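Local coordinates for putative nitrite reductase NADPH (Small subunit) oxidoreductase protein (Vibrio parahaemolyticus RIMD 2210633, PDB 3C0D) that probably serves as the small, Rieske-like subunit of an NAD(P)H-dependent nitrite reductase used in nitrate assimilation, at residues 6-11 and 102-107; 46-51 and 89-94; 52-57 and 70-75. One frame throughout, in Å; residues are numbered along the deposited sequence.

Contact 1: residues 6-11 and 102-107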
loop_
_atom_site.group_PDB
_atom_site.type_symbol
_atom_site.label_atom_id
_atom_site.label_comp_id
_atom_site.label_asym_id
_atom_site.label_seq_id
_atom_site.Cartn_x
_atom_site.Cartn_y
_atom_site.Cartn_z
ATOM N N LYS A 6 16.075 -2.127 -8.171
ATOM C CA LYS A 6 15.399 -1.776 -6.929
ATOM C C LYS A 6 16.015 -0.547 -6.266
ATOM O O LYS A 6 17.233 -0.385 -6.237
ATOM C CB LYS A 6 15.432 -2.960 -5.959
ATOM C CG LYS A 6 16.820 -3.457 -5.614
ATOM C CD LYS A 6 16.749 -4.625 -4.641
ATOM C CE LYS A 6 15.957 -5.785 -5.227
ATOM N NZ LYS A 6 15.925 -6.930 -4.287
ATOM N N VAL A 7 15.161 0.317 -5.729
ATOM C CA VAL A 7 15.611 1.549 -5.084
ATOM C C VAL A 7 15.292 1.535 -3.588
ATOM O O VAL A 7 14.133 1.369 -3.203
ATOM C CB VAL A 7 14.904 2.786 -5.708
ATOM C CG1 VAL A 7 15.625 4.074 -5.300
ATOM C CG2 VAL A 7 14.846 2.645 -7.217
ATOM N N LYS A 8 16.309 1.714 -2.751
ATOM C CA LYS A 8 16.096 1.740 -1.309
ATOM C C LYS A 8 14.952 2.694 -0.993
ATOM O O LYS A 8 14.952 3.840 -1.443
ATOM C CB LYS A 8 17.369 2.194 -0.582
ATOM C CG LYS A 8 18.530 1.193 -0.662
ATOM C CD LYS A 8 19.768 1.690 0.071
ATOM C CE LYS A 8 20.884 0.657 -0.004
ATOM N NZ LYS A 8 22.170 1.139 0.570
ATOM N N LEU A 9 13.978 2.211 -0.224
ATOM C CA LEU A 9 12.795 2.989 0.159
ATOM C C LEU A 9 12.821 3.319 1.661
ATOM O O LEU A 9 12.795 4.488 2.062
ATOM C CB LEU A 9 11.553 2.174 -0.182
ATOM C CG LEU A 9 10.243 2.913 -0.406
ATOM C CD1 LEU A 9 10.447 4.032 -1.403
ATOM C CD2 LEU A 9 9.213 1.927 -0.923
ATOM N N CYS A 10 12.851 2.274 2.486
ATOM C CA CYS A 10 12.927 2.423 3.942
ATOM C C CYS A 10 13.345 1.119 4.611
ATOM O O CYS A 10 13.479 0.087 3.960
ATOM C CB CYS A 10 11.587 2.874 4.520
ATOM S SG CYS A 10 10.320 1.591 4.657
ATOM N N GLN A 11 13.563 1.189 5.922
ATOM C CA GLN A 11 13.959 0.037 6.735
ATOM C C GLN A 11 12.691 -0.658 7.205
ATOM O O GLN A 11 11.736 0.012 7.586
ATOM C CB GLN A 11 14.730 0.500 7.966
ATOM C CG GLN A 11 16.132 0.966 7.694
ATOM C CD GLN A 11 16.984 -0.132 7.117
ATOM O OE1 GLN A 11 17.096 -0.275 5.895
ATOM N NE2 GLN A 11 17.584 -0.931 7.996
ATOM N N ASP A 102 17.293 -7.668 3.218
ATOM C CA ASP A 102 17.659 -7.952 4.605
ATOM C C ASP A 102 16.521 -7.361 5.414
ATOM O O ASP A 102 15.565 -8.052 5.766
ATOM C CB ASP A 102 18.992 -7.299 4.956
ATOM C CG ASP A 102 20.126 -8.315 5.084
ATOM O OD1 ASP A 102 20.038 -9.418 4.485
ATOM O OD2 ASP A 102 21.111 -8.002 5.785
ATOM N N ASN A 103 16.625 -6.079 5.717
ATOM C CA ASN A 103 15.548 -5.388 6.406
ATOM C C ASN A 103 15.386 -4.136 5.574
ATOM O O ASN A 103 14.894 -3.108 6.028
ATOM C CB ASN A 103 15.917 -5.060 7.851
ATOM C CG ASN A 103 15.559 -6.182 8.805
ATOM O OD1 ASN A 103 14.441 -6.700 8.779
ATOM N ND2 ASN A 103 16.504 -6.558 9.658
ATOM N N GLN A 104 15.820 -4.259 4.329
ATOM C CA GLN A 104 15.772 -3.173 3.376
ATOM C C GLN A 104 14.535 -3.311 2.517
ATOM O O GLN A 104 14.343 -4.322 1.832
ATOM C CB GLN A 104 17.019 -3.201 2.488
ATOM C CG GLN A 104 17.103 -2.070 1.498
ATOM C CD GLN A 104 17.035 -0.729 2.182
ATOM O OE1 GLN A 104 17.822 -0.438 3.084
ATOM N NE2 GLN A 104 16.085 0.102 1.765
ATOM N N VAL A 105 13.681 -2.303 2.565
ATOM C CA VAL A 105 12.485 -2.327 1.754
ATOM C C VAL A 105 12.786 -1.498 0.515
ATOM O O VAL A 105 13.248 -0.366 0.615
ATOM C CB VAL A 105 11.294 -1.736 2.503
ATOM C CG1 VAL A 105 10.078 -1.746 1.620
ATOM C CG2 VAL A 105 11.051 -2.536 3.762
ATOM N N CYS A 106 12.557 -2.080 -0.652
ATOM C CA CYS A 106 12.818 -1.382 -1.897
ATOM C C CYS A 106 11.595 -1.412 -2.794
ATOM O O CYS A 106 10.663 -2.187 -2.575
ATOM C CB CYS A 106 13.975 -2.053 -2.652
ATOM S SG CYS A 106 15.597 -1.981 -1.884
ATOM N N TYR A 107 11.597 -0.562 -3.808
ATOM C CA TYR A 107 10.516 -0.574 -4.772
ATOM C C TYR A 107 11.206 -0.901 -6.093
ATOM O O TYR A 107 12.360 -0.532 -6.305
ATOM C CB TYR A 107 9.797 0.773 -4.801
ATOM C CG TYR A 107 10.543 1.929 -5.401
ATOM C CD1 TYR A 107 10.526 2.159 -6.777
ATOM C CD2 TYR A 107 11.186 2.854 -4.592
ATOM C CE1 TYR A 107 11.126 3.305 -7.331
ATOM C CE2 TYR A 107 11.793 4.003 -5.133
ATOM C CZ TYR A 107 11.754 4.226 -6.501
ATOM O OH TYR A 107 12.312 5.380 -7.014
#
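Val7 lies against one face of the Tyr107 ring, and the close packing of this strand pair begins there. Val7 CB stands 3.8 Å from the centroid of the Tyr107 ring, offset toward the rim, a CH-pi contact; both side chains run alongside each other in the same direction. The ring gets there because chi1 of Tyr107 (71°) sets CG between the backbone N and the carbonyl carbon. Leu9 crosses it at about a right angle, with Leu9 CD1 3.5 Å from Tyr107 CD2, and Ile25 of strand 21-25 touches both side chains. In the backbone, Val7 and Tyr107 form an antiparallel hydrogen-bonded pair, Val7 N lying 3.0 Å from Tyr107 O and Tyr107 N bonding back to Val7 O. The strand axes, at 132°, are far from strictly antiparallel, and the register slips by one residue in a classic beta bulge: Leu9 and Cys10 both face Val105. Their amides share one acceptor, with Leu9 N at 2.8 Å and Cys10 N at 3.3 Å from Val105 O. A third donor, Gln104 NE2, comes in 3.1 Å from Val105 O from above the carbonyl plane (51° out of it), so three N-H groups grip this oxygen. The pairing resumes with Val105 N to Cys10 O at 2.8 Å. The looser, solvent side belongs to two exposed lysines whose ends lead away from the neighbouring strand. Lys8 CB and CG still lie against the Gln104 amide. Lys6 runs CB to CD past the Cys106 side chain, and its NZ forms a salt bridge with Asp101.

Contact 2: residues 46-51 and 89-94; sequences WDPIGK and EAHCLK
The His91 ring carries Ile49 on one face: Ile49 CG1 sits over the ring centre, 3.4 Å from the His91 centroid and only 8° off the normal, a CH-pi contact of nearly axial geometry. Ile49 CD1 continues across the same face to within 3.2 Å of His91 CD2, its chain extended by a chi2 of 172°. Pro48 approaches the ring obliquely, with Pro48 CB 3.6 Å from His91 ND1, the two side chains sliding past each other in opposite directions. The other flat group, Trp46, has the backbone of Lys51 over one face and an edge-to-face partner in Tyr53; its indole stays away from segment 89-94, and only the backbone O of Trp46 comes near Leu93. In a Rieske-like domain the turn after strand 39-47 probably corresponds to the first cluster-binding loop, yet residues 46-51 include neither cysteine nor histidine. An Asx turn shapes it instead, Ile49 N donating to Asp47 OD1, although the carboxylate is modelled so tightly that its exact placement is doubtful. The Lys51 amide bonds back to Asp47 O at 3.0 Å, and Lys51 NZ reaches Pro48 O at 2.8 Å. No hydrogen bond crosses between the segments; aliphatic groups meet the imidazole and Leu93. Leu93 CD2 packs 3.5 Å from Pro48 CD, the side chains crossing at about a right angle, with Phe78 of strand 77-79 touching both residues.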
loop_
_atom_site.group_PDB
_atom_site.type_symbol
_atom_site.label_atom_id
_atom_site.label_comp_id
_atom_site.label_asym_id
_atom_site.label_seq_id
_atom_site.Cartn_x
_atom_site.Cartn_y
_atom_site.Cartn_z
ATOM N N TRP A 46 -3.556 8.498 -1.705
ATOM C CA TRP A 46 -4.734 9.309 -2.000
ATOM C C TRP A 46 -5.979 8.419 -2.222
ATOM O O TRP A 46 -5.956 7.496 -3.035
ATOM C CB TRP A 46 -4.441 10.181 -3.228
ATOM C CG TRP A 46 -5.583 11.017 -3.742
ATOM C CD1 TRP A 46 -6.464 10.680 -4.720
ATOM C CD2 TRP A 46 -5.932 12.345 -3.329
ATOM N NE1 TRP A 46 -7.337 11.711 -4.953
ATOM C CE2 TRP A 46 -7.034 12.748 -4.115
ATOM C CE3 TRP A 46 -5.415 13.237 -2.375
ATOM C CZ2 TRP A 46 -7.638 14.007 -3.974
ATOM C CZ3 TRP A 46 -6.012 14.490 -2.235
ATOM C CH2 TRP A 46 -7.110 14.863 -3.035
ATOM N N ASP A 47 -7.041 8.693 -1.464
ATOM C CA ASP A 47 -8.310 7.974 -1.550
ATOM C C ASP A 47 -9.128 8.549 -2.707
ATOM O O ASP A 47 -9.625 9.673 -2.630
ATOM C CB ASP A 47 -9.092 8.158 -0.251
ATOM C CG ASP A 47 -10.477 7.547 -0.310
ATOM O OD1 ASP A 47 -10.912 7.150 -1.412
ATOM O OD2 ASP A 47 -11.136 7.469 0.745
ATOM N N PRO A 48 -9.305 7.777 -3.783
ATOM C CA PRO A 48 -10.067 8.220 -4.963
ATOM C C PRO A 48 -11.523 8.560 -4.679
ATOM O O PRO A 48 -12.162 9.273 -5.437
ATOM C CB PRO A 48 -9.937 7.042 -5.914
ATOM C CG PRO A 48 -9.916 5.869 -4.960
ATOM C CD PRO A 48 -8.992 6.341 -3.857
ATOM N N ILE A 49 -12.044 8.024 -3.587
ATOM C CA ILE A 49 -13.420 8.269 -3.184
ATOM C C ILE A 49 -13.273 8.836 -1.782
ATOM O O ILE A 49 -13.193 8.077 -0.802
ATOM C CB ILE A 49 -14.230 6.955 -3.050
ATOM C CG1 ILE A 49 -13.970 6.033 -4.242
ATOM C CG2 ILE A 49 -15.710 7.273 -2.960
ATOM C CD1 ILE A 49 -14.588 4.675 -4.063
ATOM N N GLY A 50 -13.242 10.153 -1.658
ATOM C CA GLY A 50 -13.085 10.730 -0.332
ATOM C C GLY A 50 -12.199 11.930 -0.527
ATOM O O GLY A 50 -12.272 12.912 0.212
ATOM N N LYS A 51 -11.340 11.810 -1.533
ATOM C CA LYS A 51 -10.456 12.876 -1.933
ATOM C C LYS A 51 -9.513 13.450 -0.882
ATOM O O LYS A 51 -9.639 14.616 -0.497
ATOM C CB LYS A 51 -11.310 13.990 -2.534
ATOM C CG LYS A 51 -12.252 13.480 -3.585
ATOM C CD LYS A 51 -11.461 12.809 -4.679
ATOM C CE LYS A 51 -12.361 12.330 -5.791
ATOM N NZ LYS A 51 -11.564 11.598 -6.809
ATOM N N GLU A 89 -16.629 -1.628 -8.060
ATOM C CA GLU A 89 -15.726 -2.160 -9.068
ATOM C C GLU A 89 -15.094 -1.121 -9.973
ATOM O O GLU A 89 -14.160 -1.437 -10.698
ATOM C CB GLU A 89 -16.454 -3.219 -9.897
ATOM C CG GLU A 89 -16.729 -4.501 -9.110
ATOM C CD GLU A 89 -17.974 -5.229 -9.581
ATOM O OE1 GLU A 89 -19.075 -4.635 -9.500
ATOM O OE2 GLU A 89 -17.847 -6.396 -10.027
ATOM N N ALA A 90 -15.575 0.117 -9.918
ATOM C CA ALA A 90 -15.028 1.181 -10.757
ATOM C C ALA A 90 -13.726 1.784 -10.222
ATOM O O ALA A 90 -12.918 2.316 -10.991
ATOM C CB ALA A 90 -16.056 2.272 -10.938
ATOM N N HIS A 91 -13.526 1.698 -8.909
ATOM C CA HIS A 91 -12.329 2.245 -8.268
ATOM C C HIS A 91 -11.233 1.229 -7.964
ATOM O O HIS A 91 -11.501 0.100 -7.560
ATOM C CB HIS A 91 -12.738 2.990 -7.001
ATOM C CG HIS A 91 -13.394 4.302 -7.281
ATOM N ND1 HIS A 91 -12.681 5.420 -7.656
ATOM C CD2 HIS A 91 -14.700 4.664 -7.304
ATOM C CE1 HIS A 91 -13.517 6.415 -7.897
ATOM N NE2 HIS A 91 -14.748 5.981 -7.691
ATOM N N CYS A 92 -9.992 1.652 -8.163
ATOM C CA CYS A 92 -8.837 0.797 -7.940
ATOM C C CYS A 92 -7.645 1.683 -7.575
ATOM O O CYS A 92 -7.466 2.750 -8.159
ATOM C CB CYS A 92 -8.541 0.002 -9.219
ATOM S SG CYS A 92 -7.287 -1.296 -9.066
ATOM N N LEU A 93 -6.836 1.255 -6.608
ATOM C CA LEU A 93 -5.674 2.037 -6.192
ATOM C C LEU A 93 -4.424 1.667 -6.982
ATOM O O LEU A 93 -4.226 0.504 -7.348
ATOM C CB LEU A 93 -5.383 1.827 -4.702
ATOM C CG LEU A 93 -6.415 2.169 -3.625
ATOM C CD1 LEU A 93 -5.802 1.961 -2.249
ATOM C CD2 LEU A 93 -6.860 3.598 -3.782
ATOM N N LYS A 94 -3.570 2.651 -7.242
ATOM C CA LYS A 94 -2.342 2.369 -7.972
ATOM C C LYS A 94 -1.435 1.577 -7.033
ATOM O O LYS A 94 -1.421 1.808 -5.816
ATOM C CB LYS A 94 -1.663 3.669 -8.424
ATOM C CG LYS A 94 -0.428 3.444 -9.275
ATOM C CD LYS A 94 0.101 4.743 -9.856
ATOM C CE LYS A 94 1.347 4.508 -10.724
ATOM N NZ LYS A 94 2.025 5.771 -11.180
#

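Contact 3: residues 52-57 and 70-75; sequences AYVMSR and ASPLYK
Val54 faces Pro72 and Leu73 where the short strand and 3-10 turn of 52-57 meet the loop 70-75 of the Rieske-like domain. Residues 70-75 lie at the place that the second cluster-binding loop probably takes in Rieske proteins; they contain neither cysteine nor histidine. The apolar contacts come first. Val54 CG1 lies 3.7 Å from Pro72 CG, whereas the approach of Val54 CG2 to the same ring is too short in the model to trust. Val54 CG1 also lies 4.0 Å from Leu73 CG. Ala52 CB adds a distant touch at 4.4 Å from Leu73 CD1. The proline ring lies near two carbonyls as well: Pro72 CD is 3.5 Å from Val54 O, just before the 3-10 segment, and Pro72 CB is 3.9 Å from Arg57 O at its end. Those two residues are themselves linked, Arg57 N donating to Val54 O at 2.9 Å. Met55, present as selenomethionine, makes a van der Waals contact through its selenium. Its CB points away from the other loop, but bends at chi2 (-50°) and chi3 (-65°) bring the tip back, placing Met55 SE 3.9 Å from Ser71 CB while Phe78 also touches its side chain. Polar bonds stay within segments or go outside the pair: Ser71 OG probably hydrogen-bonds to Asp47 OD2, and it also accepts a weak bond in the manner of an ST turn, Leu73 N standing 3.4 Å from Ser71 OG with an N-H...O angle of 164°.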
loop_
_atom_site.group_PDB
_atom_site.type_symbol
_atom_site.label_atom_id
_atom_site.label_comp_id
_atom_site.label_asym_id
_atom_site.label_seq_id
_atom_site.Cartn_x
_atom_site.Cartn_y
_atom_site.Cartn_z
ATOM N N ALA A 52 -8.557 12.643 -0.434
ATOM C CA ALA A 52 -7.583 13.103 0.547
ATOM C C ALA A 52 -6.535 12.033 0.786
ATOM O O ALA A 52 -6.845 10.846 0.737
ATOM C CB ALA A 52 -8.273 13.466 1.856
ATOM N N TYR A 53 -5.290 12.454 1.010
ATOM C CA TYR A 53 -4.234 11.498 1.278
ATOM C C TYR A 53 -4.598 10.994 2.641
ATOM O O TYR A 53 -4.415 11.710 3.627
ATOM C CB TYR A 53 -2.863 12.155 1.364
ATOM C CG TYR A 53 -2.429 12.887 0.131
ATOM C CD1 TYR A 53 -2.118 12.205 -1.045
ATOM C CD2 TYR A 53 -2.339 14.269 0.133
ATOM C CE1 TYR A 53 -1.720 12.892 -2.196
ATOM C CE2 TYR A 53 -1.952 14.965 -1.003
ATOM C CZ TYR A 53 -1.637 14.279 -2.157
ATOM O OH TYR A 53 -1.193 14.990 -3.241
ATOM N N VAL A 54 -5.109 9.766 2.705
ATOM C CA VAL A 54 -5.520 9.208 3.977
ATOM C C VAL A 54 -5.474 7.681 4.060
ATOM O O VAL A 54 -5.780 7.112 5.118
ATOM C CB VAL A 54 -6.944 9.706 4.320
ATOM C CG1 VAL A 54 -7.981 9.005 3.468
ATOM C CG2 VAL A 54 -7.216 9.504 5.793
HETATM N N MSE A 55 -5.075 7.016 2.978
HETATM C CA MSE A 55 -5.044 5.564 2.990
HETATM C C MSE A 55 -4.104 4.973 4.017
HETATM O O MSE A 55 -4.298 3.844 4.473
HETATM C CB MSE A 55 -4.707 5.012 1.605
HETATM C CG MSE A 55 -5.774 5.300 0.536
HETATM SE SE MSE A 55 -7.656 4.865 0.995
HETATM C CE MSE A 55 -7.498 2.929 1.170
ATOM N N SER A 56 -3.087 5.722 4.412
ATOM C CA SER A 56 -2.167 5.174 5.394
ATOM C C SER A 56 -2.882 5.016 6.731
ATOM O O SER A 56 -2.475 4.239 7.579
ATOM C CB SER A 56 -0.958 6.089 5.553
ATOM O OG SER A 56 -1.106 6.952 6.658
ATOM N N ARG A 57 -3.979 5.733 6.900
ATOM C CA ARG A 57 -4.716 5.693 8.149
ATOM C C ARG A 57 -5.863 4.688 8.163
ATOM O O ARG A 57 -6.585 4.590 9.147
ATOM C CB ARG A 57 -5.251 7.099 8.466
ATOM C CG ARG A 57 -4.186 8.203 8.631
ATOM C CD ARG A 57 -3.251 7.902 9.790
ATOM N NE ARG A 57 -4.002 7.482 10.968
ATOM C CZ ARG A 57 -3.520 6.683 11.915
ATOM N NH1 ARG A 57 -2.279 6.218 11.819
ATOM N NH2 ARG A 57 -4.287 6.336 12.947
ATOM N N ALA A 70 -9.480 -0.489 4.605
ATOM C CA ALA A 70 -10.697 0.312 4.570
ATOM C C ALA A 70 -10.379 1.818 4.637
ATOM O O ALA A 70 -9.703 2.284 5.565
ATOM C CB ALA A 70 -11.609 -0.081 5.741
ATOM N N SER A 71 -10.852 2.581 3.656
ATOM C CA SER A 71 -10.593 4.010 3.690
ATOM C C SER A 71 -11.169 4.525 5.003
ATOM O O SER A 71 -12.259 4.116 5.410
ATOM C CB SER A 71 -11.261 4.725 2.517
ATOM O OG SER A 71 -11.127 6.128 2.673
ATOM N N PRO A 72 -10.433 5.409 5.694
ATOM C CA PRO A 72 -10.910 5.959 6.967
ATOM C C PRO A 72 -12.004 7.019 6.793
ATOM O O PRO A 72 -12.468 7.599 7.775
ATOM C CB PRO A 72 -9.645 6.522 7.587
ATOM C CG PRO A 72 -8.871 6.947 6.397
ATOM C CD PRO A 72 -9.047 5.822 5.429
ATOM N N LEU A 73 -12.424 7.259 5.549
ATOM C CA LEU A 73 -13.470 8.243 5.285
ATOM C C LEU A 73 -14.831 7.592 5.003
ATOM O O LEU A 73 -15.651 7.429 5.907
ATOM C CB LEU A 73 -13.057 9.150 4.114
ATOM C CG LEU A 73 -11.791 10.009 4.298
ATOM C CD1 LEU A 73 -11.560 10.861 3.064
ATOM C CD2 LEU A 73 -11.927 10.895 5.523
ATOM N N TYR A 74 -15.077 7.221 3.752
ATOM C CA TYR A 74 -16.341 6.587 3.384
ATOM C C TYR A 74 -16.291 5.043 3.459
ATOM O O TYR A 74 -17.062 4.330 2.807
ATOM C CB TYR A 74 -16.755 7.070 1.993
ATOM C CG TYR A 74 -17.007 8.556 1.964
ATOM C CD1 TYR A 74 -18.105 9.105 2.625
ATOM C CD2 TYR A 74 -16.126 9.423 1.315
ATOM C CE1 TYR A 74 -18.326 10.495 2.649
ATOM C CE2 TYR A 74 -16.332 10.814 1.324
ATOM C CZ TYR A 74 -17.435 11.343 1.997
ATOM O OH TYR A 74 -17.646 12.711 2.037
ATOM N N LYS A 75 -15.360 4.559 4.278
ATOM C CA LYS A 75 -15.142 3.141 4.563
ATOM C C LYS A 75 -15.002 2.101 3.445
ATOM O O LYS A 75 -15.049 0.902 3.740
ATOM C CB LYS A 75 -16.224 2.642 5.530
ATOM C CG LYS A 75 -16.347 3.423 6.818
ATOM C CD LYS A 75 -15.083 3.339 7.662
ATOM C CE LYS A 75 -15.286 4.003 9.031
ATOM N NZ LYS A 75 -15.680 5.446 8.928
#

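In the fold
Contact 1 lies about 26 Å from contact 2 and about 25 Å from contact 3, centre to centre, on the opposite side of the chain's centre. It is a surface contact between two strands of the seven-stranded antiparallel sheet, and backbone hydrogen bonds dominate it. Contacts 2 and 3 are joins without cross-segment hydrogen bonds. Contact 2, also at the surface, packs aliphatic groups on an imidazole and a leucine; contact 3, partly buried, adds backbone carbonyls and a selenium to its apolar contacts. Their centres are about 10 Å apart and they share structure directly: strands 39-47 and 52-53 are sheet neighbours, Asp47 N probably bonding to Ala52 O while the Trp46 indole packs on Ala52.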